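Local coordinates for lipoprotein LpqN (Mycobacterium tuberculosis, PDB 6E5F), which takes part in cell envelope biogenesis, interacts with the periplasmic domains of mycolate transporters MmpL3 and MmpL11, and binds a dodecyl trehaloside in a pocket, at residues P57-T60 / R66-H69; L96-S99 / P103-G106; D117-V122 / D207-T212; S158-T161 / S166-Q169. One frame throughout, in Å; residues are numbered along the deposited sequence.

Contact 1. Residues P57-T60 / R66-H69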
loop_
_atom_site.group_PDB
_atom_site.type_symbol
_atom_site.label_atom_id
_atom_site.label_comp_id
_atom_site.label_asym_id
_atom_site.label_seq_id
_atom_site.Cartn_x
_atom_site.Cartn_y
_atom_site.Cartn_z
ATOM N N PRO A 57 -12.184 13.595 -7.923
ATOM C CA PRO A 57 -13.584 13.178 -8.078
ATOM C C PRO A 57 -13.854 11.724 -7.724
ATOM O O PRO A 57 -15.026 11.323 -7.710
ATOM C CB PRO A 57 -13.853 13.432 -9.567
ATOM C CG PRO A 57 -12.524 13.226 -10.214
ATOM C CD PRO A 57 -11.490 13.703 -9.220
ATOM N N ASN A 58 -12.827 10.927 -7.441
ATOM C CA ASN A 58 -13.020 9.517 -7.148
ATOM C C ASN A 58 -13.201 9.310 -5.651
ATOM O O ASN A 58 -12.488 9.902 -4.837
ATOM C CB ASN A 58 -11.822 8.699 -7.634
ATOM C CG ASN A 58 -11.596 8.834 -9.120
ATOM O OD1 ASN A 58 -12.294 8.216 -9.923
ATOM N ND2 ASN A 58 -10.617 9.644 -9.496
ATOM N N TYR A 59 -14.160 8.461 -5.300
ATOM C CA TYR A 59 -14.390 8.115 -3.905
ATOM C C TYR A 59 -13.244 7.242 -3.410
ATOM O O TYR A 59 -12.833 6.297 -4.091
ATOM C CB TYR A 59 -15.715 7.366 -3.786
ATOM C CG TYR A 59 -16.354 7.427 -2.418
ATOM C CD1 TYR A 59 -16.980 8.584 -1.971
ATOM C CD2 TYR A 59 -16.352 6.320 -1.586
ATOM C CE1 TYR A 59 -17.572 8.640 -0.723
ATOM C CE2 TYR A 59 -16.941 6.366 -0.340
ATOM C CZ TYR A 59 -17.551 7.530 0.086
ATOM O OH TYR A 59 -18.147 7.596 1.326
ATOM N N THR A 60 -12.726 7.554 -2.224
ATOM C CA THR A 60 -11.575 6.860 -1.670
ATOM C C THR A 60 -11.962 6.098 -0.406
ATOM O O THR A 60 -13.060 6.241 0.139
ATOM C CB THR A 60 -10.456 7.852 -1.327
ATOM O OG1 THR A 60 -10.884 8.704 -0.255
ATOM C CG2 THR A 60 -10.091 8.694 -2.538
ATOM N N ARG A 66 -14.705 8.364 6.506
ATOM C CA ARG A 66 -15.253 9.622 7.000
ATOM C C ARG A 66 -16.778 9.608 6.998
ATOM O O ARG A 66 -17.412 10.182 7.892
ATOM C CB ARG A 66 -14.733 10.772 6.134
ATOM C CG ARG A 66 -15.286 12.143 6.492
ATOM C CD ARG A 66 -15.007 13.167 5.393
ATOM N NE ARG A 66 -15.824 12.929 4.201
ATOM C CZ ARG A 66 -15.351 12.747 2.967
ATOM N NH1 ARG A 66 -16.199 12.539 1.967
ATOM N NH2 ARG A 66 -14.047 12.784 2.718
ATOM N N ASP A 67 -17.383 8.959 6.007
ATOM C CA ASP A 67 -18.819 9.050 5.785
ATOM C C ASP A 67 -19.619 8.011 6.555
ATOM O O ASP A 67 -20.846 7.976 6.420
ATOM C CB ASP A 67 -19.128 8.924 4.289
ATOM C CG ASP A 67 -18.633 10.113 3.487
ATOM O OD1 ASP A 67 -18.439 11.192 4.081
ATOM O OD2 ASP A 67 -18.439 9.968 2.264
ATOM N N ASN A 68 -18.971 7.179 7.363
ATOM C CA ASN A 68 -19.653 6.112 8.078
ATOM C C ASN A 68 -19.188 6.099 9.526
ATOM O O ASN A 68 -18.235 6.782 9.905
ATOM C CB ASN A 68 -19.406 4.753 7.408
ATOM C CG ASN A 68 -20.067 4.647 6.049
ATOM O OD1 ASN A 68 -21.260 4.357 5.950
ATOM N ND2 ASN A 68 -19.300 4.894 4.990
ATOM N N HIS A 69 -19.891 5.315 10.346
ATOM C CA HIS A 69 -19.543 5.165 11.760
ATOM C C HIS A 69 -18.389 4.172 11.871
ATOM O O HIS A 69 -18.525 3.042 12.349
ATOM C CB HIS A 69 -20.754 4.719 12.562
ATOM C CG HIS A 69 -21.831 5.752 12.640
ATOM N ND1 HIS A 69 -23.170 5.429 12.685
ATOM C CD2 HIS A 69 -21.768 7.104 12.680
ATOM C CE1 HIS A 69 -23.884 6.537 12.745
ATOM N NE2 HIS A 69 -23.058 7.567 12.742
HETATM O O HOH W 1 -20.018 5.485 1.984
#
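Y59 holds its CG anti to the backbone N (chi1 -157°) and reaches toward the segment that follows helix 61-66, while D67 keeps its CG beside its own N and anti to its carbonyl carbon. The two side chains come from opposite directions. Between them runs a hydrogen bond from Y59 OH to D67 OD2 of 2.6 Å, the one direct polar link between the segments. It enters on the anti side of the carboxylate, with the hydroxyl 17° out of the carboxylate plane. OD2 comes in at the rim of the ring, roughly level with it, at 3.4 Å from Y59 CE1; ring and carboxylate planes differ by 36°.

The hydroxyl is held from a second direction too. A water donates to Y59 OH at 2.9 Å and accepts from N68 ND2 at 3.1 Å, and that same amide nitrogen also bonds Y64 O. The other carboxylate oxygen, D67 OD1, is 3.1 Å from R66 NE in a salt bridge whose bent hydrogen bond is weak. R66 NH2 pairs with D63, so the arginine links two aspartates and would partly offset their charge.

The whole is a surface hydrogen bond joining residues just before and after helix 61-66. T60 is the N-cap, its side chain capping a backbone N of the helix, and D63 OD2 returns a bond to T60 N, as in a capping box. The Y59 ring also makes an edge-to-face contact with F140 of helix 134-140. Beyond D67 the chain passes into strand 70-74, with H69 already hydrogen-bonded to D131 at the backbone.

Contact 2. Residues L96-S99 / P103-G106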
loop_
_atom_site.group_PDB
_atom_site.type_symbol
_atom_site.label_atom_id
_atom_site.label_comp_id
_atom_site.label_asym_id
_atom_site.label_seq_id
_atom_site.Cartn_x
_atom_site.Cartn_y
_atom_site.Cartn_z
ATOM N N LEU A 96 13.282 -0.285 6.056
ATOM C CA LEU A 96 13.045 1.022 6.652
ATOM C C LEU A 96 12.300 0.840 7.962
ATOM O O LEU A 96 11.264 0.163 7.981
ATOM C CB LEU A 96 12.197 1.881 5.716
ATOM C CG LEU A 96 12.835 2.351 4.406
ATOM C CD1 LEU A 96 11.825 3.150 3.597
ATOM C CD2 LEU A 96 14.080 3.174 4.671
ATOM N N PRO A 97 12.766 1.402 9.073
ATOM C CA PRO A 97 12.005 1.294 10.319
ATOM C C PRO A 97 10.734 2.125 10.244
ATOM O O PRO A 97 10.550 2.960 9.359
ATOM C CB PRO A 97 12.972 1.841 11.372
ATOM C CG PRO A 97 13.812 2.811 10.619
ATOM C CD PRO A 97 13.964 2.245 9.230
ATOM N N GLU A 98 9.831 1.870 11.187
ATOM C CA GLU A 98 8.629 2.684 11.292
ATOM C C GLU A 98 9.011 4.128 11.589
ATOM O O GLU A 98 9.808 4.405 12.485
ATOM C CB GLU A 98 7.749 2.171 12.425
ATOM C CG GLU A 98 7.114 0.832 12.166
ATOM C CD GLU A 98 6.032 0.519 13.176
ATOM O OE1 GLU A 98 5.876 1.299 14.139
ATOM O OE2 GLU A 98 5.336 -0.503 13.008
ATOM N N SER A 99 8.435 5.052 10.829
ATOM C CA SER A 99 8.726 6.467 10.999
ATOM C C SER A 99 7.554 7.258 10.445
ATOM O O SER A 99 6.596 6.691 9.911
ATOM C CB SER A 99 10.026 6.840 10.286
ATOM O OG SER A 99 9.873 6.692 8.885
ATOM N N PRO A 103 4.985 4.642 7.968
ATOM C CA PRO A 103 4.272 4.370 9.228
ATOM C C PRO A 103 4.370 2.934 9.707
ATOM O O PRO A 103 4.511 2.705 10.918
ATOM C CB PRO A 103 2.831 4.787 8.901
ATOM C CG PRO A 103 2.974 5.802 7.823
ATOM C CD PRO A 103 4.133 5.341 6.994
ATOM N N TYR A 104 4.292 1.959 8.809
ATOM C CA TYR A 104 4.445 0.551 9.154
ATOM C C TYR A 104 5.748 -0.018 8.606
ATOM O O TYR A 104 5.834 -1.205 8.284
ATOM C CB TYR A 104 3.238 -0.252 8.676
ATOM C CG TYR A 104 3.022 -1.574 9.368
ATOM C CD1 TYR A 104 2.608 -1.635 10.698
ATOM C CD2 TYR A 104 3.201 -2.769 8.689
ATOM C CE1 TYR A 104 2.390 -2.848 11.323
ATOM C CE2 TYR A 104 2.983 -3.990 9.308
ATOM C CZ TYR A 104 2.583 -4.022 10.627
ATOM O OH TYR A 104 2.365 -5.233 11.250
ATOM N N GLY A 105 6.774 0.823 8.500
ATOM C CA GLY A 105 8.015 0.413 7.886
ATOM C C GLY A 105 7.923 0.410 6.373
ATOM O O GLY A 105 6.962 0.881 5.765
ATOM N N GLY A 106 8.970 -0.132 5.765
ATOM C CA GLY A 106 9.031 -0.199 4.320
ATOM C C GLY A 106 10.384 -0.711 3.875
ATOM O O GLY A 106 11.160 -1.248 4.666
#
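L96 and G106 join the two segments by paired backbone hydrogen bonds, as an antiparallel hydrogen-bonded pair. L96 N to G106 O is short and nearly straight (2.7 Å, 169°), whereas the return bond from G106 N to L96 O is longer and more bent (3.2 Å, 141°). The segments run almost exactly antiparallel.

A second class of contact is carbon against oxygen. L96 O lies 3.3 Å from G105 CA, so the carbonyl sits directly against a residue that has no CB. L96 CB in turn lies 3.5 Å from G106 O, a carbon-to-carbonyl contact. Farther along, P103 CA offers its hydrogen to S99 O at 3.4 Å.

The third class is side-chain packing, carried by E98. With its CG set beside the backbone N and the rest of the chain extended, this side chain runs along the opposing backbone: CG rests 3.4 Å from P103 O, and OE2 reaches Y104 CD1 at 3.7 Å, obliquely to the ring. E98 and Y104 point the same way, side by side, their carboxylate and ring planes 37° apart.

The loop between strands 93-96 and 106-109 is thus closed by backbone bonds at its base and, farther out, by the pair E98 and Y104 together with H77, hydrogen-bonded through ND1 to E98 OE2 and stacked on the Y104 ring; the glutamate would tend to polarise the histidine ring.

Contact 3. Residues D117-V122 / D207-T212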
loop_
_atom_site.group_PDB
_atom_site.type_symbol
_atom_site.label_atom_id
_atom_site.label_comp_id
_atom_site.label_asym_id
_atom_site.label_seq_id
_atom_site.Cartn_x
_atom_site.Cartn_y
_atom_site.Cartn_z
ATOM N N ASP A 117 16.230 10.458 -4.429
ATOM C CA ASP A 117 14.907 10.049 -4.894
ATOM C C ASP A 117 14.942 8.562 -5.237
ATOM O O ASP A 117 14.764 8.176 -6.403
ATOM C CB ASP A 117 14.487 10.889 -6.100
ATOM C CG ASP A 117 13.009 10.770 -6.408
ATOM O OD1 ASP A 117 12.305 10.037 -5.685
ATOM O OD2 ASP A 117 12.556 11.424 -7.372
ATOM N N PRO A 118 15.162 7.702 -4.250
ATOM C CA PRO A 118 15.307 6.270 -4.523
ATOM C C PRO A 118 13.954 5.590 -4.630
ATOM O O PRO A 118 12.970 6.043 -4.026
ATOM C CB PRO A 118 16.063 5.766 -3.286
ATOM C CG PRO A 118 15.576 6.660 -2.187
ATOM C CD PRO A 118 15.393 8.022 -2.827
ATOM N N PRO A 119 13.864 4.487 -5.375
ATOM C CA PRO A 119 12.635 3.686 -5.343
ATOM C C PRO A 119 12.349 3.207 -3.928
ATOM O O PRO A 119 13.251 2.786 -3.201
ATOM C CB PRO A 119 12.951 2.509 -6.272
ATOM C CG PRO A 119 14.040 2.999 -7.157
ATOM C CD PRO A 119 14.853 3.946 -6.324
ATOM N N THR A 120 11.076 3.270 -3.546
ATOM C CA THR A 120 10.660 2.876 -2.210
ATOM C C THR A 120 9.315 2.170 -2.268
ATOM O O THR A 120 8.482 2.443 -3.138
ATOM C CB THR A 120 10.509 4.087 -1.275
ATOM O OG1 THR A 120 9.468 4.942 -1.767
ATOM C CG2 THR A 120 11.806 4.861 -1.175
ATOM N N ILE A 121 9.110 1.261 -1.319
ATOM C CA ILE A 121 7.806 0.668 -1.055
ATOM C C ILE A 121 7.553 0.822 0.441
ATOM O O ILE A 121 8.296 0.271 1.262
ATOM C CB ILE A 121 7.728 -0.802 -1.495
ATOM C CG1 ILE A 121 8.052 -0.911 -2.991
ATOM C CG2 ILE A 121 6.344 -1.376 -1.190
ATOM C CD1 ILE A 121 8.066 -2.326 -3.535
ATOM N N VAL A 122 6.522 1.581 0.782
ATOM C CA VAL A 122 6.220 1.953 2.160
ATOM C C VAL A 122 4.909 1.300 2.562
ATOM O O VAL A 122 3.978 1.200 1.762
ATOM C CB VAL A 122 6.150 3.486 2.307
ATOM C CG1 VAL A 122 5.466 3.877 3.594
ATOM C CG2 VAL A 122 7.549 4.081 2.225
ATOM N N ASP A 207 10.195 7.138 -13.300
ATOM C CA ASP A 207 9.799 6.300 -14.427
ATOM C C ASP A 207 10.912 5.353 -14.862
ATOM O O ASP A 207 10.661 4.175 -15.136
ATOM C CB ASP A 207 9.385 7.192 -15.600
ATOM C CG ASP A 207 9.029 6.396 -16.844
ATOM O OD1 ASP A 207 7.992 5.703 -16.816
ATOM O OD2 ASP A 207 9.787 6.467 -17.836
ATOM N N ASP A 208 12.150 5.843 -14.924
ATOM C CA ASP A 208 13.238 5.020 -15.432
ATOM C C ASP A 208 13.578 3.851 -14.516
ATOM O O ASP A 208 14.307 2.951 -14.945
ATOM C CB ASP A 208 14.475 5.884 -15.685
ATOM C CG ASP A 208 15.493 5.199 -16.574
ATOM O OD1 ASP A 208 15.114 4.744 -17.676
ATOM O OD2 ASP A 208 16.675 5.126 -16.183
ATOM N N GLU A 209 13.074 3.833 -13.280
ATOM C CA GLU A 209 13.316 2.734 -12.350
ATOM C C GLU A 209 12.057 1.899 -12.113
ATOM O O GLU A 209 11.912 1.248 -11.078
ATOM C CB GLU A 209 13.918 3.255 -11.045
ATOM C CG GLU A 209 15.344 3.772 -11.242
ATOM C CD GLU A 209 15.882 4.559 -10.066
ATOM O OE1 GLU A 209 16.801 4.057 -9.384
ATOM O OE2 GLU A 209 15.397 5.686 -9.837
ATOM N N THR A 210 11.151 1.888 -13.091
ATOM C CA THR A 210 9.918 1.123 -12.974
ATOM C C THR A 210 10.194 -0.356 -12.730
ATOM O O THR A 210 9.530 -0.987 -11.900
ATOM C CB THR A 210 9.085 1.302 -14.248
ATOM O OG1 THR A 210 8.609 2.651 -14.329
ATOM C CG2 THR A 210 7.904 0.352 -14.250
ATOM N N MET A 211 11.164 -0.930 -13.449
ATOM C CA MET A 211 11.413 -2.362 -13.324
ATOM C C MET A 211 11.911 -2.731 -11.933
ATOM O O MET A 211 11.649 -3.842 -11.459
ATOM C CB MET A 211 12.422 -2.822 -14.375
ATOM C CG MET A 211 12.592 -4.337 -14.446
ATOM S SD MET A 211 11.116 -5.199 -15.037
ATOM C CE MET A 211 11.017 -4.574 -16.710
ATOM N N THR A 212 12.630 -1.823 -11.268
ATOM C CA THR A 212 13.061 -2.094 -9.900
ATOM C C THR A 212 11.866 -2.315 -8.984
ATOM O O THR A 212 11.876 -3.225 -8.146
ATOM C CB THR A 212 13.927 -0.942 -9.391
ATOM O OG1 THR A 212 14.977 -0.681 -10.328
ATOM C CG2 THR A 212 14.542 -1.285 -8.040
HETATM O O HOH W 2 13.214 6.530 -8.194
HETATM O O HOH W 3 16.677 7.057 -7.898
#
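P119 and E209 bring the two backbones nearest, CA to CA 7.1 Å, with no direct hydrogen bond across, and here the start of strand 120-130 faces the start of helix 210-223. The pyrrolidine ring of P119 crosses the E209 side chain at about a right angle. With CG beside the backbone N (chi1 -69°) and the chain extended beyond it, E209 carries its carboxylate over to P119, OE1 touching CD at 3.6 Å; P119 CG lies 3.9 Å from E209 CB. T212 adds a lighter contact, its CG2 4.4 Å from P119 CG.

The E209 carboxylate has polar partners: OE1 accepts from A113 N, and a water donates both to OE2 and to D117 O, at 2.9 Å from each. The side chain of D117 turns instead to a salt bridge with R181.

D207 O takes two bonds from T210, from OG1 at 2.7 Å and from N at 3.1 Å, which ties the 3-10 turn at 207-208 to the first turn of the helix; T210 OG1 also bonds T182 OG1 of the glycolipid pocket.

The arrangement is that of a helix laid on a curled antiparallel sheet, consistent with the Mog1p/PsbP clan; the same helix contributes M214 and A217 to the pocket.

Contact 4. Residues S158-T161 / S166-Q169. With L6T (alpha-D-glucopyranosyl 6-O-dodecyl-alpha-D-glucopyranoside), chain B.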
loop_
_atom_site.group_PDB
_atom_site.type_symbol
_atom_site.label_atom_id
_atom_site.label_comp_id
_atom_site.label_asym_id
_atom_site.label_seq_id
_atom_site.Cartn_x
_atom_site.Cartn_y
_atom_site.Cartn_z
ATOM N N SER A 158 -6.781 -4.458 -10.415
ATOM C CA SER A 158 -7.338 -5.798 -10.398
ATOM C C SER A 158 -7.275 -6.385 -8.997
ATOM O O SER A 158 -6.444 -5.994 -8.165
ATOM C CB SER A 158 -6.594 -6.727 -11.365
ATOM O OG SER A 158 -5.263 -6.926 -10.933
ATOM N N ALA A 159 -8.157 -7.351 -8.761
ATOM C CA ALA A 159 -8.145 -8.111 -7.528
ATOM C C ALA A 159 -6.873 -8.935 -7.426
ATOM O O ALA A 159 -6.270 -9.332 -8.431
ATOM C CB ALA A 159 -9.350 -9.047 -7.459
ATOM N N ALA A 160 -6.467 -9.186 -6.186
ATOM C CA ALA A 160 -5.266 -9.942 -5.890
ATOM C C ALA A 160 -5.436 -10.579 -4.519
ATOM O O ALA A 160 -6.475 -10.440 -3.871
ATOM C CB ALA A 160 -4.035 -9.032 -5.929
ATOM N N THR A 161 -4.404 -11.291 -4.084
ATOM C CA THR A 161 -4.353 -11.835 -2.738
ATOM C C THR A 161 -2.961 -11.599 -2.173
ATOM O O THR A 161 -1.988 -11.422 -2.912
ATOM C CB THR A 161 -4.683 -13.334 -2.707
ATOM O OG1 THR A 161 -3.697 -14.058 -3.451
ATOM C CG2 THR A 161 -6.066 -13.598 -3.298
ATOM N N SER A 166 -7.779 -11.216 0.834
ATOM C CA SER A 166 -8.189 -10.534 -0.385
ATOM C C SER A 166 -7.531 -9.164 -0.477
ATOM O O SER A 166 -7.372 -8.462 0.533
ATOM C CB SER A 166 -9.708 -10.356 -0.395
ATOM O OG SER A 166 -10.365 -11.612 -0.384
ATOM N N ALA A 167 -7.165 -8.778 -1.701
ATOM C CA ALA A 167 -6.443 -7.544 -1.937
ATOM C C ALA A 167 -6.872 -6.925 -3.257
ATOM O O ALA A 167 -7.595 -7.523 -4.060
ATOM C CB ALA A 167 -4.930 -7.790 -1.926
ATOM N N TRP A 168 -6.408 -5.700 -3.460
ATOM C CA TRP A 168 -6.606 -4.966 -4.698
ATOM C C TRP A 168 -5.298 -4.268 -5.014
ATOM O O TRP A 168 -4.649 -3.724 -4.121
ATOM C CB TRP A 168 -7.702 -3.905 -4.558
ATOM C CG TRP A 168 -8.122 -3.410 -5.890
ATOM C CD1 TRP A 168 -7.638 -2.327 -6.559
ATOM C CD2 TRP A 168 -9.094 -4.015 -6.738
ATOM N NE1 TRP A 168 -8.260 -2.219 -7.787
ATOM C CE2 TRP A 168 -9.160 -3.242 -7.914
ATOM C CE3 TRP A 168 -9.921 -5.126 -6.607
ATOM C CZ2 TRP A 168 -10.029 -3.554 -8.963
ATOM C CZ3 TRP A 168 -10.776 -5.439 -7.650
ATOM C CH2 TRP A 168 -10.823 -4.652 -8.808
ATOM N N GLN A 169 -4.907 -4.275 -6.286
ATOM C CA GLN A 169 -3.699 -3.579 -6.684
ATOM C C GLN A 169 -3.972 -2.770 -7.934
ATOM O O GLN A 169 -4.628 -3.251 -8.864
ATOM C CB GLN A 169 -2.531 -4.546 -6.934
ATOM C CG GLN A 169 -1.242 -3.855 -7.361
ATOM C CD GLN A 169 -0.026 -4.749 -7.223
ATOM O OE1 GLN A 169 0.198 -5.353 -6.177
ATOM N NE2 GLN A 169 0.772 -4.828 -8.281
HETATM C C1 L6T B . 0.048 3.434 -17.829
HETATM C C2 L6T B . 1.052 4.574 -17.801
HETATM C C3 L6T B . 2.436 4.036 -18.086
HETATM C C4 L6T B . 2.763 2.969 -17.060
HETATM C C5 L6T B . 1.720 1.860 -17.172
HETATM C C6 L6T B . 2.059 0.687 -16.206
HETATM C CAA L6T B . -1.143 1.992 -19.223
HETATM C CAO L6T B . -2.396 3.716 -20.296
HETATM C CAP L6T B . -3.666 4.562 -20.183
HETATM C CAR L6T B . -2.406 2.944 -21.606
HETATM C CAT L6T B . -1.136 2.120 -21.693
HETATM C CAV L6T B . -1.099 1.181 -20.507
HETATM C CAX L6T B . 2.131 0.370 -13.891
HETATM C CAY L6T B . 3.464 -0.309 -13.456
HETATM C CAZ L6T B . 3.214 -0.533 -11.966
HETATM C CBA L6T B . 4.227 -1.579 -11.499
HETATM C CBB L6T B . 4.378 -1.163 -10.031
HETATM C CBC L6T B . 4.523 -2.416 -9.217
HETATM C CBD L6T B . 4.537 -1.988 -7.709
HETATM C CBE L6T B . 4.107 -3.212 -6.938
HETATM C CBF L6T B . 2.687 -3.049 -6.282
HETATM C CBG L6T B . 2.795 -2.185 -5.010
HETATM C CBH L6T B . 3.753 -2.802 -4.011
HETATM C CBI L6T B . 3.598 -4.319 -3.845
HETATM O O1 L6T B . 0.005 2.853 -19.141
HETATM O O2 L6T B . 0.706 5.540 -18.799
HETATM O O3 L6T B . 3.394 5.099 -18.014
HETATM O O4 L6T B . 4.065 2.452 -17.329
HETATM O O5 L6T B . 0.419 2.415 -16.868
HETATM O O6 L6T B . 2.312 1.294 -14.971
HETATM O OAN L6T B . -2.343 2.794 -19.190
HETATM O OAQ L6T B . -4.807 3.706 -20.110
HETATM O OAS L6T B . -2.463 3.856 -22.711
HETATM O OAU L6T B . -1.127 1.363 -22.912
HETATM O OAW L6T B . 0.104 0.402 -20.544
#
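W168 lies flat over the peptide joining S158 to A159, and this is the tight part of the contact. S158 C stands above the ring centre, A159 N is offset toward the rim at 3.4 Å from W168 CZ3, and A159 CB reaches CZ3 at 3.9 Å. A first torsion of -166° swings the indole across to the neighbouring strand, where W168 NE1 is secured by D156 O; A141 and P142 also touch the ring. On the opposite face A160 CB meets A167 CB at 4.3 Å, with K186 alongside.

Between these faces the backbones pair in antiparallel register. S158 and Q169 bond both ways, with S158 N to Q169 O at 2.9 Å, and A160 and A167 do the same, with A167 N to A160 O at 2.8 Å but at a bent 139°.

The loose side is solvent-exposed: T161 and S166, a non-hydrogen-bonded pair whose side chains do not meet, and the side chain of S158.

Q169 lays its whole terminal amide against the dodecyl chain, CD, OE1 and NE2 all 3.3 to 3.4 Å from CBF of the glycolipid. This van der Waals touch is consistent with Q169 lining the pocket around the alkyl chain, while S173 OG and G153 O hydrogen-bond the ligand.

How the contacts relate
From the N terminus, contact 1 closes the short loop that holds helix 61-66, just before strand 70-74. Contact 2 follows, closing the connection between strands 93-96 and 106-109. Contact 3 then joins the start of strand 120-130 to helix 210-223, the nearest ends 85 residues apart, so tying helix to sheet; contact 4, the hairpin of strands 152-162 and 165-176, falls wholly within that span. None of the four cross. Contacts 2 and 3 touch, V122 CG1 packing 3.9 Å from P103 CD. Contacts 3 and 4 reach the same sheet, their nearest atoms about 9 Å apart, whereas contacts 1 and 3 lie on opposite sides of the chain's centre, with centres about 29 Å apart.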